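Local coordinates for o-succinylbenzoate synthase (Synechococcus elongatus, PDB 2OZT), which catalyses the metal-dependent dehydration of 2-succinyl-6-hydroxy-2,4-cyclohexadiene-1-carboxylate to 2-succinylbenzoate, a step on the way to phylloquinone, at residues I218-D221 / E222-S226; L257-R260 / R261-P265; V195-P198 / L199-Q203; A149-K152 / A153-A156; G70-T73 / P74-A78. One frame throughout, in Å; residues are numbered along the deposited sequence.

Along the chain the order is interaction 5, 4, 3, 1 and 2. Interaction 5 lies in the N-terminal domain; the other four belong to the enolase-type barrel domain. Interactions 1 and 3 follow the neighbouring parallel strands 218-220 and 192-196. Their centres are about 8 Å apart and they touch, Q197 meeting D221, and both lie at the metal site, which E196 and D221 share with D167. Interaction 2, at the end of helix 252-260, is centred about 16 Å from interaction 1. Interaction 4, within helix 144-157, and interaction 5 are about 54 Å apart between centres, on opposite sides of the monomer's centre.

Interaction 1 (I218-D221 / E222-S226); sequences IALD and ESVVS. With NA (sodium ion), chain D.
V224 N donates to D221 O at 2.9 Å, with an N-H...O angle of 154°, and this bond closes a type I turn from D221 to V224. The turn reverses the chain just as it leaves strand 218-220, and the same four residues carry two carboxylates toward one sodium ion. D221 OD2 and E222 OE1 each bind it at 2.7 Å, from nearly perpendicular directions. The D221 carboxylate sits anti to its own nitrogen (chi1 -180°), whereas the E222 chain bends back at CG, which carries OE1 to within 3.5 Å of D221 CB. The two carboxylate planes stand 60° apart. D221, E196 and D167 are the magnesium ligands of this enolase-superfamily barrel; the sodium shares D167 and D221 with that site, with E222 as its third protein ligand. The remaining carboxylate oxygens have partners of their own: D221 OD1 forms a salt bridge with K245, the predicted proton acceptor, and E222 OE2 accepts from N169. Behind the turn the packing is apolar. L220 CB lies 3.8 Å from V224 CG2, the two side chains crossing at about a right angle, and L220 CD2 reaches S223 CB at 3.9 Å. W233 of helix 227-235 covers L220, S223 and V224.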
loop_
_atom_site.group_PDB
_atom_site.type_symbol
_atom_site.label_atom_id
_atom_site.label_comp_id
_atom_site.label_asym_id
_atom_site.label_seq_id
_atom_site.Cartn_x
_atom_site.Cartn_y
_atom_site.Cartn_z
ATOM N N ILE A 218 14.213 -6.003 7.391
ATOM C CA ILE A 218 13.324 -4.923 7.820
ATOM C C ILE A 218 12.644 -4.339 6.581
ATOM O O ILE A 218 13.268 -4.235 5.512
ATOM C CB ILE A 218 14.111 -3.826 8.587
ATOM C CG1 ILE A 218 14.810 -4.468 9.788
ATOM C CG2 ILE A 218 13.194 -2.701 9.043
ATOM C CD1 ILE A 218 15.595 -3.450 10.632
ATOM N N ALA A 219 11.372 -3.991 6.727
ATOM C CA ALA A 219 10.629 -3.325 5.655
ATOM C C ALA A 219 10.233 -1.927 6.072
ATOM O O ALA A 219 9.778 -1.693 7.185
ATOM C CB ALA A 219 9.374 -4.117 5.362
ATOM N N LEU A 220 10.309 -0.978 5.145
ATOM C CA LEU A 220 9.783 0.366 5.382
ATOM C C LEU A 220 8.375 0.490 4.850
ATOM O O LEU A 220 8.057 -0.068 3.793
ATOM C CB LEU A 220 10.640 1.399 4.626
ATOM C CG LEU A 220 12.092 1.425 5.109
ATOM C CD1 LEU A 220 12.853 2.323 4.171
ATOM C CD2 LEU A 220 12.253 1.899 6.559
ATOM N N ASP A 221 7.539 1.206 5.600
ATOM C CA ASP A 221 6.120 1.355 5.212
ATOM C C ASP A 221 5.762 2.815 5.421
ATOM O O ASP A 221 5.715 3.573 4.454
ATOM C CB ASP A 221 5.259 0.380 6.031
ATOM C CG ASP A 221 3.784 0.452 5.705
ATOM O OD1 ASP A 221 3.391 0.899 4.593
ATOM O OD2 ASP A 221 2.961 0.048 6.565
ATOM N N GLU A 222 5.513 3.229 6.658
ATOM C CA GLU A 222 5.247 4.635 6.937
ATOM C C GLU A 222 6.357 5.525 6.417
ATOM O O GLU A 222 6.100 6.682 6.019
ATOM C CB GLU A 222 5.065 4.830 8.453
ATOM C CG GLU A 222 3.727 4.291 9.032
ATOM C CD GLU A 222 3.699 2.819 9.442
ATOM O OE1 GLU A 222 4.604 2.049 9.065
ATOM O OE2 GLU A 222 2.703 2.400 10.130
ATOM N N SER A 223 7.582 4.998 6.351
ATOM C CA SER A 223 8.702 5.781 5.851
ATOM C C SER A 223 8.695 6.020 4.347
ATOM O O SER A 223 9.428 6.923 3.873
ATOM C CB SER A 223 10.038 5.111 6.209
ATOM O OG SER A 223 10.369 5.272 7.597
ATOM N N VAL A 224 7.954 5.180 3.612
ATOM C CA VAL A 224 7.966 5.266 2.148
ATOM C C VAL A 224 6.563 5.397 1.560
ATOM O O VAL A 224 5.892 4.420 1.290
ATOM C CB VAL A 224 8.796 4.145 1.459
ATOM C CG1 VAL A 224 10.313 4.348 1.738
ATOM C CG2 VAL A 224 8.381 2.737 1.902
ATOM N N VAL A 225 6.136 6.631 1.398
ATOM C CA VAL A 225 4.833 6.925 0.801
ATOM C C VAL A 225 5.018 7.339 -0.671
ATOM O O VAL A 225 4.477 6.708 -1.599
ATOM C CB VAL A 225 4.118 8.001 1.634
ATOM C CG1 VAL A 225 2.778 8.414 0.968
ATOM C CG2 VAL A 225 3.901 7.477 3.084
ATOM N N SER A 226 5.823 8.363 -0.881
ATOM C CA SER A 226 6.021 8.937 -2.218
ATOM C C SER A 226 7.257 8.402 -2.924
ATOM O O SER A 226 8.177 7.845 -2.286
ATOM C CB SER A 226 6.176 10.458 -2.098
ATOM O OG SER A 226 7.411 10.750 -1.430
HETATM NA NA NA D . 3.975 -0.559 9.037
#

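Interaction 2 (L257-R260 / R261-P265); sequences LLLR and RGLEP
With CG of L257 anti to the backbone nitrogen (chi1 -176°) and the R261 chain extended from CG to NE, the leucine branch and the guanidinium meet one helical turn apart. The leucine comes over a face of the flat group: L257 CG stands 3.6 Å above its plane, over the centre. L257 CD2 is also 3.6 Å from R261 NH1, and L257 CD1 is 3.7 Å from R261 NE; the two methyls thus spread over the same face, CD1 toward NE and CD2 toward NH1. The backbone beneath is the end of helix 252-260. R261 N still donates to L257 O at 3.0 Å, the usual helical step, but R261 itself then leaves helical geometry. The next bond spans five residues instead of four, L263 N to L258 O at 3.1 Å with an N-H...O angle of 165°. It turns the chain back beside the helix and sets the L263 side chain against it. L263 CD2 lies 3.9 Å from L258 CB, and L259 CD2 touches both L263 CG and P265 CG. This apolar patch continues inward to V230 and V234 of helix 227-235 and to L268 of strand 268-270, joining the helix end to the last strand of the parallel sheet. Because the guanidinium meets L257 through a face, the contact is one of dispersion and apolar cover, which would leave the in-plane N-H groups directed away from the leucine.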
loop_
_atom_site.group_PDB
_atom_site.type_symbol
_atom_site.label_atom_id
_atom_site.label_comp_id
_atom_site.label_asym_id
_atom_site.label_seq_id
_atom_site.Cartn_x
_atom_site.Cartn_y
_atom_site.Cartn_z
ATOM N N LEU A 257 11.060 3.621 -13.455
ATOM C CA LEU A 257 12.354 4.295 -13.567
ATOM C C LEU A 257 13.293 3.924 -12.423
ATOM O O LEU A 257 14.474 3.612 -12.670
ATOM C CB LEU A 257 12.140 5.810 -13.652
ATOM C CG LEU A 257 13.427 6.607 -13.865
ATOM C CD1 LEU A 257 14.057 6.166 -15.187
ATOM C CD2 LEU A 257 12.988 8.058 -13.948
ATOM N N LEU A 258 12.792 3.942 -11.186
ATOM C CA LEU A 258 13.598 3.538 -10.041
ATOM C C LEU A 258 14.099 2.113 -10.191
ATOM O O LEU A 258 15.246 1.816 -9.860
ATOM C CB LEU A 258 12.803 3.695 -8.732
ATOM C CG LEU A 258 12.707 5.096 -8.144
ATOM C CD1 LEU A 258 11.587 5.212 -7.133
ATOM C CD2 LEU A 258 14.063 5.469 -7.516
ATOM N N LEU A 259 13.242 1.223 -10.680
ATOM C CA LEU A 259 13.608 -0.186 -10.887
ATOM C C LEU A 259 14.680 -0.360 -11.960
ATOM O O LEU A 259 15.511 -1.261 -11.853
ATOM C CB LEU A 259 12.374 -1.023 -11.231
ATOM C CG LEU A 259 11.368 -1.152 -10.089
ATOM C CD1 LEU A 259 10.010 -1.655 -10.566
ATOM C CD2 LEU A 259 11.957 -2.128 -9.027
ATOM N N ARG A 260 14.603 0.442 -13.022
ATOM C CA ARG A 260 15.639 0.420 -14.073
ATOM C C ARG A 260 16.964 0.879 -13.498
ATOM O O ARG A 260 18.039 0.428 -13.958
ATOM C CB ARG A 260 15.216 1.279 -15.255
ATOM C CG ARG A 260 14.111 0.642 -16.058
ATOM C CD ARG A 260 13.870 1.296 -17.413
ATOM N NE ARG A 260 12.618 0.748 -17.927
ATOM C CZ ARG A 260 11.435 1.342 -17.809
ATOM N NH1 ARG A 260 11.332 2.545 -17.240
ATOM N NH2 ARG A 260 10.357 0.744 -18.286
ATOM N N ARG A 261 16.893 1.781 -12.519
ATOM C CA ARG A 261 18.030 2.213 -11.711
ATOM C C ARG A 261 18.208 1.272 -10.471
ATOM O O ARG A 261 18.129 0.049 -10.608
ATOM C CB ARG A 261 17.881 3.717 -11.367
ATOM C CG ARG A 261 17.674 4.603 -12.620
ATOM C CD ARG A 261 17.328 6.053 -12.274
ATOM N NE ARG A 261 17.290 6.921 -13.461
ATOM C CZ ARG A 261 16.760 8.148 -13.484
ATOM N NH1 ARG A 261 16.178 8.672 -12.399
ATOM N NH2 ARG A 261 16.786 8.854 -14.610
ATOM N N GLY A 262 18.417 1.820 -9.270
ATOM C CA GLY A 262 18.911 1.024 -8.129
ATOM C C GLY A 262 17.922 0.237 -7.274
ATOM O O GLY A 262 18.317 -0.491 -6.357
ATOM N N LEU A 263 16.629 0.351 -7.556
ATOM C CA LEU A 263 15.653 -0.336 -6.723
ATOM C C LEU A 263 15.501 -1.776 -7.174
ATOM O O LEU A 263 15.373 -2.057 -8.360
ATOM C CB LEU A 263 14.330 0.424 -6.820
ATOM C CG LEU A 263 13.179 -0.040 -5.955
ATOM C CD1 LEU A 263 13.459 0.176 -4.444
ATOM C CD2 LEU A 263 11.946 0.736 -6.354
ATOM N N GLU A 264 15.550 -2.709 -6.222
ATOM C CA GLU A 264 15.430 -4.138 -6.567
ATOM C C GLU A 264 13.981 -4.631 -6.568
ATOM O O GLU A 264 13.294 -4.511 -5.547
ATOM C CB GLU A 264 16.188 -4.972 -5.539
ATOM C CG GLU A 264 17.690 -4.724 -5.535
ATOM C CD GLU A 264 18.365 -5.277 -6.764
ATOM O OE1 GLU A 264 17.790 -6.173 -7.433
ATOM O OE2 GLU A 264 19.487 -4.816 -7.070
ATOM N N PRO A 265 13.507 -5.195 -7.698
ATOM C CA PRO A 265 12.128 -5.705 -7.724
ATOM C C PRO A 265 11.825 -6.683 -6.604
ATOM O O PRO A 265 10.733 -6.689 -6.045
ATOM C CB PRO A 265 12.025 -6.408 -9.112
ATOM C CG PRO A 265 13.086 -5.735 -9.943
ATOM C CD PRO A 265 14.192 -5.328 -9.006
#

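Interaction 3 (V195-P198 / L199-Q203); sequences VEQP and LPPDQ. With PO4 (phosphate ion), chain C.
The loop that leaves strand 192-196 at the metal-binding end of the barrel is braced by Q197, whose amide NE2 donates to L199 O two residues on. The bond is 2.9 Å long with an N-H...O angle of 160°; the carbonyl oxygen lies close to the amide plane, and the donor approaches nearly along the C=O axis. A bend at chi2 (77°) curls the glutamine back over its own loop to make this possible. P201 CD lies 4.0 Å from Q197 NE2. The same amide reaches the neighbouring loop: Q197 OE1 accepts from D221 N, and NE2 is also bonded to S223 OG, so the amide is fixed by partners at both ends. Further along, a type I turn from P200 to Q203 leads into helix 204-213, closed by Q203 N to P200 O at 3.0 Å. Q203 NE2 binds a phosphate oxygen O4 at 3.1 Å, and the ion, probably from the crystallisation liquor, is held by R174 N as well. One residue before Q197, E196 is a magnesium ligand; metal ligands at or just after the C-terminal ends of successive parallel strands (D167, E196, D221) are characteristic of the enolase superfamily.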
loop_
_atom_site.group_PDB
_atom_site.type_symbol
_atom_site.label_atom_id
_atom_site.label_comp_id
_atom_site.label_asym_id
_atom_site.label_seq_id
_atom_site.Cartn_x
_atom_site.Cartn_y
_atom_site.Cartn_z
ATOM N N VAL A 195 10.514 -7.657 9.662
ATOM C CA VAL A 195 9.872 -6.771 10.616
ATOM C C VAL A 195 9.581 -5.457 9.872
ATOM O O VAL A 195 10.480 -4.851 9.299
ATOM C CB VAL A 195 10.752 -6.529 11.888
ATOM C CG1 VAL A 195 10.072 -5.525 12.780
ATOM C CG2 VAL A 195 11.042 -7.840 12.638
ATOM N N GLU A 196 8.332 -5.046 9.913
ATOM C CA GLU A 196 7.893 -3.859 9.189
ATOM C C GLU A 196 7.874 -2.633 10.090
ATOM O O GLU A 196 7.285 -2.685 11.185
ATOM C CB GLU A 196 6.500 -4.091 8.605
ATOM C CG GLU A 196 6.010 -2.998 7.675
ATOM C CD GLU A 196 4.721 -3.421 7.002
ATOM O OE1 GLU A 196 4.301 -4.563 7.213
ATOM O OE2 GLU A 196 4.157 -2.624 6.227
ATOM N N GLN A 197 8.612 -1.586 9.690
ATOM C CA GLN A 197 8.606 -0.291 10.398
ATOM C C GLN A 197 8.838 -0.424 11.923
ATOM O O GLN A 197 7.978 -0.062 12.714
ATOM C CB GLN A 197 7.352 0.534 10.045
ATOM C CG GLN A 197 7.549 2.034 10.301
ATOM C CD GLN A 197 8.369 2.711 9.241
ATOM O OE1 GLN A 197 8.172 2.474 8.030
ATOM N NE2 GLN A 197 9.311 3.563 9.646
ATOM N N PRO A 198 10.015 -0.930 12.302
ATOM C CA PRO A 198 10.196 -1.080 13.752
ATOM C C PRO A 198 10.231 0.250 14.485
ATOM O O PRO A 198 9.778 0.316 15.649
ATOM C CB PRO A 198 11.527 -1.818 13.865
ATOM C CG PRO A 198 12.263 -1.532 12.600
ATOM C CD PRO A 198 11.138 -1.491 11.545
ATOM N N LEU A 199 10.690 1.301 13.825
ATOM C CA LEU A 199 10.817 2.627 14.471
ATOM C C LEU A 199 10.017 3.629 13.678
ATOM O O LEU A 199 9.789 3.402 12.486
ATOM C CB LEU A 199 12.295 3.064 14.531
ATOM C CG LEU A 199 13.287 2.137 15.252
ATOM C CD1 LEU A 199 14.697 2.668 15.070
ATOM C CD2 LEU A 199 12.901 2.080 16.719
ATOM N N PRO A 200 9.634 4.745 14.304
ATOM C CA PRO A 200 8.910 5.781 13.553
ATOM C C PRO A 200 9.826 6.406 12.512
ATOM O O PRO A 200 11.036 6.360 12.614
ATOM C CB PRO A 200 8.487 6.801 14.622
ATOM C CG PRO A 200 9.358 6.536 15.814
ATOM C CD PRO A 200 9.860 5.100 15.724
ATOM N N PRO A 201 9.238 6.952 11.430
ATOM C CA PRO A 201 10.012 7.504 10.339
ATOM C C PRO A 201 11.013 8.571 10.712
ATOM O O PRO A 201 11.995 8.707 10.005
ATOM C CB PRO A 201 8.953 8.087 9.417
ATOM C CG PRO A 201 7.757 7.268 9.695
ATOM C CD PRO A 201 7.794 6.932 11.150
ATOM N N ASP A 202 10.787 9.292 11.811
ATOM C CA ASP A 202 11.742 10.332 12.168
ATOM C C ASP A 202 13.093 9.764 12.595
ATOM O O ASP A 202 14.109 10.489 12.556
ATOM C CB ASP A 202 11.170 11.250 13.266
ATOM C CG ASP A 202 10.994 10.527 14.575
ATOM O OD1 ASP A 202 10.161 9.609 14.633
ATOM O OD2 ASP A 202 11.702 10.869 15.556
ATOM N N GLN A 203 13.123 8.508 13.061
ATOM C CA GLN A 203 14.344 7.860 13.519
ATOM C C GLN A 203 15.026 7.134 12.377
ATOM O O GLN A 203 15.393 5.979 12.481
ATOM C CB GLN A 203 14.034 6.899 14.684
ATOM C CG GLN A 203 13.515 7.656 15.924
ATOM C CD GLN A 203 13.361 6.822 17.161
ATOM O OE1 GLN A 203 12.973 5.666 17.112
ATOM N NE2 GLN A 203 13.643 7.437 18.317
HETATM P P PO4 C . 13.650 6.642 21.869
HETATM O O1 PO4 C . 12.291 7.294 21.943
HETATM O O2 PO4 C . 14.610 7.717 21.421
HETATM O O3 PO4 C . 14.099 6.039 23.200
HETATM O O4 PO4 C . 13.698 5.573 20.816
#

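Interaction 4 (A149-K152 / A153-A156); sequences AILK and ALLA
L151 and L155, one turn apart on helix 144-157, touch through their branches: L151 CD1 lies 3.9 Å from L155 CG, and L151 CG is 4.1 Å from L155 CD1. The two side chains cross at a slant. Their first torsions differ: L151 swings CG anti to its nitrogen (chi1 -176°), while L155 holds CG beside the nitrogen (chi1 -68°). L154 is a looser neighbour, with L151 CD1 at 4.5 Å from L154 CD2. Behind the side chains, consecutive i to i+4 bonds fix the spacing: L154 N to I150 O and L155 N to L151 O are both 2.8 Å, and those from A153 N to A149 O and A156 N to K152 O are slightly longer, at 3.2 and 3.1 Å. The shorter two belong to the buried side. The next shell shows what the leucines face. L164 of strand 163-167 meets L151, L154 and L155 alike; W180, W183 and L184 of helix 174-187 flank L151, and L121 and W124 of helix 120-129 press on L154, with L121 also on I150. K152, extended as far as CE before it turns, and the alanines A149 and A156 occupy the exposed face. Such a helix, connecting parallel strands 134-138 and 163-167 and packed by its apolar face on the second, completes a beta-alpha-beta unit of the barrel in this superfamily.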
loop_
_atom_site.group_PDB
_atom_site.type_symbol
_atom_site.label_atom_id
_atom_site.label_comp_id
_atom_site.label_asym_id
_atom_site.label_seq_id
_atom_site.Cartn_x
_atom_site.Cartn_y
_atom_site.Cartn_z
ATOM N N ALA A 149 6.091 -14.585 23.504
ATOM C CA ALA A 149 5.479 -15.865 23.864
ATOM C C ALA A 149 4.412 -16.320 22.889
ATOM O O ALA A 149 4.392 -17.490 22.483
ATOM C CB ALA A 149 4.951 -15.821 25.288
ATOM N N ILE A 150 3.596 -15.357 22.429
ATOM C CA ILE A 150 2.591 -15.644 21.386
ATOM C C ILE A 150 3.316 -16.028 20.100
ATOM O O ILE A 150 2.942 -16.992 19.412
ATOM C CB ILE A 150 1.674 -14.465 21.160
ATOM C CG1 ILE A 150 0.845 -14.186 22.423
ATOM C CG2 ILE A 150 0.745 -14.754 19.968
ATOM C CD1 ILE A 150 0.235 -12.821 22.433
ATOM N N LEU A 151 4.367 -15.276 19.775
ATOM C CA LEU A 151 5.081 -15.536 18.531
ATOM C C LEU A 151 5.674 -16.951 18.491
ATOM O O LEU A 151 5.610 -17.659 17.480
ATOM C CB LEU A 151 6.190 -14.484 18.336
ATOM C CG LEU A 151 6.951 -14.604 17.012
ATOM C CD1 LEU A 151 6.063 -14.704 15.736
ATOM C CD2 LEU A 151 7.880 -13.427 16.844
ATOM N N LYS A 152 6.253 -17.364 19.623
ATOM C CA LYS A 152 6.782 -18.710 19.744
ATOM C C LYS A 152 5.683 -19.767 19.436
ATOM O O LYS A 152 5.920 -20.725 18.679
ATOM C CB LYS A 152 7.398 -18.902 21.153
ATOM C CG LYS A 152 7.979 -20.277 21.381
ATOM C CD LYS A 152 8.834 -20.254 22.671
ATOM C CE LYS A 152 9.176 -21.660 23.151
ATOM N NZ LYS A 152 10.018 -22.383 22.167
ATOM N N ALA A 153 4.499 -19.575 20.002
ATOM C CA ALA A 153 3.374 -20.494 19.773
ATOM C C ALA A 153 2.883 -20.422 18.314
ATOM O O ALA A 153 2.542 -21.448 17.707
ATOM C CB ALA A 153 2.248 -20.161 20.727
ATOM N N LEU A 154 2.853 -19.199 17.766
ATOM C CA LEU A 154 2.374 -19.002 16.387
ATOM C C LEU A 154 3.300 -19.675 15.413
ATOM O O LEU A 154 2.846 -20.354 14.464
ATOM C CB LEU A 154 2.244 -17.496 16.139
ATOM C CG LEU A 154 1.805 -17.091 14.726
ATOM C CD1 LEU A 154 0.400 -17.651 14.366
ATOM C CD2 LEU A 154 1.844 -15.569 14.596
ATOM N N LEU A 155 4.612 -19.528 15.622
ATOM C CA LEU A 155 5.550 -20.155 14.709
ATOM C C LEU A 155 5.493 -21.668 14.778
ATOM O O LEU A 155 5.650 -22.335 13.754
ATOM C CB LEU A 155 6.968 -19.691 14.977
ATOM C CG LEU A 155 7.294 -18.241 14.669
ATOM C CD1 LEU A 155 8.668 -17.916 15.196
ATOM C CD2 LEU A 155 7.206 -18.025 13.151
ATOM N N ALA A 156 5.271 -22.198 15.981
ATOM C CA ALA A 156 5.082 -23.647 16.135
ATOM C C ALA A 156 3.824 -24.184 15.468
ATOM O O ALA A 156 3.821 -25.313 14.951
ATOM C CB ALA A 156 5.097 -23.997 17.605
#

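Interaction 5 (G70-T73 / P74-A78); sequences GHLT and PEIMA
T73 OG1 accepts from I76 N at 3.0 Å, with an N-H...O angle of 165°, and this bond is the tight centre of the contact. T73 holds OG1 between its backbone N and carbonyl carbon (chi1 60°), the rotation that faces it toward the first turn of helix 74-77. T73 O in turn accepts from M77 N at 3.0 Å, so the same residue grips the helix by both its hydroxyl and its carbonyl. I76 fills the space beside it. Its CD1 lies over a face of the H71 imidazole, 4.1 Å from the ring centroid and 23° off the normal, a CH-pi contact offset toward the rim. On its other branch I76 CG2 meets L72 CD2 at 4.0 Å. H71 O and T73 N are buried with no polar partner in the model, which is probably unfavourable. F91 and W95 of helix 85-97 back L72, and W95 also covers M77, a selenomethionine. The outer side is more open. P74 and E75 are exposed; E75 CG, rotated about chi1 much as T73 OG1 is, stands 3.1 Å from that oxygen, and beyond it the chain bends at chi2, its carboxylate making no bond to the strand residues. The pattern is a threonine N-cap at the start of helix 74-77, following the short, weakly bonded outer strand 71-72 of the N-terminal domain's antiparallel sheet.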
loop_
_atom_site.group_PDB
_atom_site.type_symbol
_atom_site.label_atom_id
_atom_site.label_comp_id
_atom_site.label_asym_id
_atom_site.label_seq_id
_atom_site.Cartn_x
_atom_site.Cartn_y
_atom_site.Cartn_z
ATOM N N GLY A 70 -9.897 22.621 -18.874
ATOM C CA GLY A 70 -10.980 21.714 -19.225
ATOM C C GLY A 70 -10.614 20.633 -20.237
ATOM O O GLY A 70 -11.399 19.708 -20.472
ATOM N N HIS A 71 -9.434 20.757 -20.840
ATOM C CA HIS A 71 -8.937 19.740 -21.778
ATOM C C HIS A 71 -7.536 19.303 -21.352
ATOM O O HIS A 71 -6.631 20.141 -21.199
ATOM C CB HIS A 71 -8.891 20.308 -23.193
ATOM C CG HIS A 71 -7.746 21.246 -23.411
ATOM N ND1 HIS A 71 -7.608 22.428 -22.713
ATOM C CD2 HIS A 71 -6.661 21.158 -24.216
ATOM C CE1 HIS A 71 -6.494 23.031 -23.087
ATOM N NE2 HIS A 71 -5.902 22.282 -24.000
ATOM N N LEU A 72 -7.346 17.997 -21.216
ATOM C CA LEU A 72 -6.078 17.462 -20.750
ATOM C C LEU A 72 -5.174 17.028 -21.901
ATOM O O LEU A 72 -5.643 16.492 -22.911
ATOM C CB LEU A 72 -6.307 16.249 -19.827
ATOM C CG LEU A 72 -6.987 16.452 -18.472
ATOM C CD1 LEU A 72 -7.319 15.081 -17.875
ATOM C CD2 LEU A 72 -6.100 17.256 -17.532
ATOM N N THR A 73 -3.883 17.218 -21.689
ATOM C CA THR A 73 -2.827 16.723 -22.580
ATOM C C THR A 73 -1.728 16.240 -21.654
ATOM O O THR A 73 -1.716 16.626 -20.498
ATOM C CB THR A 73 -2.235 17.879 -23.433
ATOM O OG1 THR A 73 -1.679 18.869 -22.561
ATOM C CG2 THR A 73 -3.300 18.516 -24.331
ATOM N N PRO A 74 -0.773 15.424 -22.153
ATOM C CA PRO A 74 0.421 15.036 -21.381
ATOM C C PRO A 74 1.207 16.214 -20.805
ATOM O O PRO A 74 1.664 16.155 -19.645
ATOM C CB PRO A 74 1.256 14.252 -22.409
ATOM C CG PRO A 74 0.221 13.684 -23.328
ATOM C CD PRO A 74 -0.814 14.747 -23.464
ATOM N N GLU A 75 1.352 17.283 -21.584
ATOM C CA GLU A 75 2.045 18.470 -21.091
ATOM C C GLU A 75 1.287 19.163 -19.935
ATOM O O GLU A 75 1.902 19.572 -18.937
ATOM C CB GLU A 75 2.378 19.439 -22.241
ATOM C CG GLU A 75 1.231 19.764 -23.199
ATOM C CD GLU A 75 1.128 18.871 -24.464
ATOM O OE1 GLU A 75 1.297 17.623 -24.382
ATOM O OE2 GLU A 75 0.825 19.436 -25.553
ATOM N N ILE A 76 -0.041 19.247 -20.035
ATOM C CA ILE A 76 -0.847 19.745 -18.900
ATOM C C ILE A 76 -0.670 18.836 -17.662
ATOM O O ILE A 76 -0.452 19.320 -16.534
ATOM C CB ILE A 76 -2.325 19.925 -19.297
ATOM C CG1 ILE A 76 -2.467 21.181 -20.186
ATOM C CG2 ILE A 76 -3.254 20.015 -18.048
ATOM C CD1 ILE A 76 -3.768 21.269 -20.911
HETATM N N MSE A 77 -0.715 17.528 -17.860
HETATM C CA MSE A 77 -0.546 16.620 -16.715
HETATM C C MSE A 77 0.850 16.664 -16.105
HETATM O O MSE A 77 1.017 16.418 -14.909
HETATM C CB MSE A 77 -0.986 15.204 -17.051
HETATM C CG MSE A 77 -2.502 15.113 -17.193
HETATM SE SE MSE A 77 -3.070 13.354 -17.674
HETATM C CE MSE A 77 -1.993 13.154 -19.297
ATOM N N ALA A 78 1.846 17.049 -16.908
ATOM C CA ALA A 78 3.201 17.242 -16.392
ATOM C C ALA A 78 3.310 18.433 -15.441
ATOM O O ALA A 78 4.282 18.527 -14.686
ATOM C CB ALA A 78 4.223 17.341 -17.551
#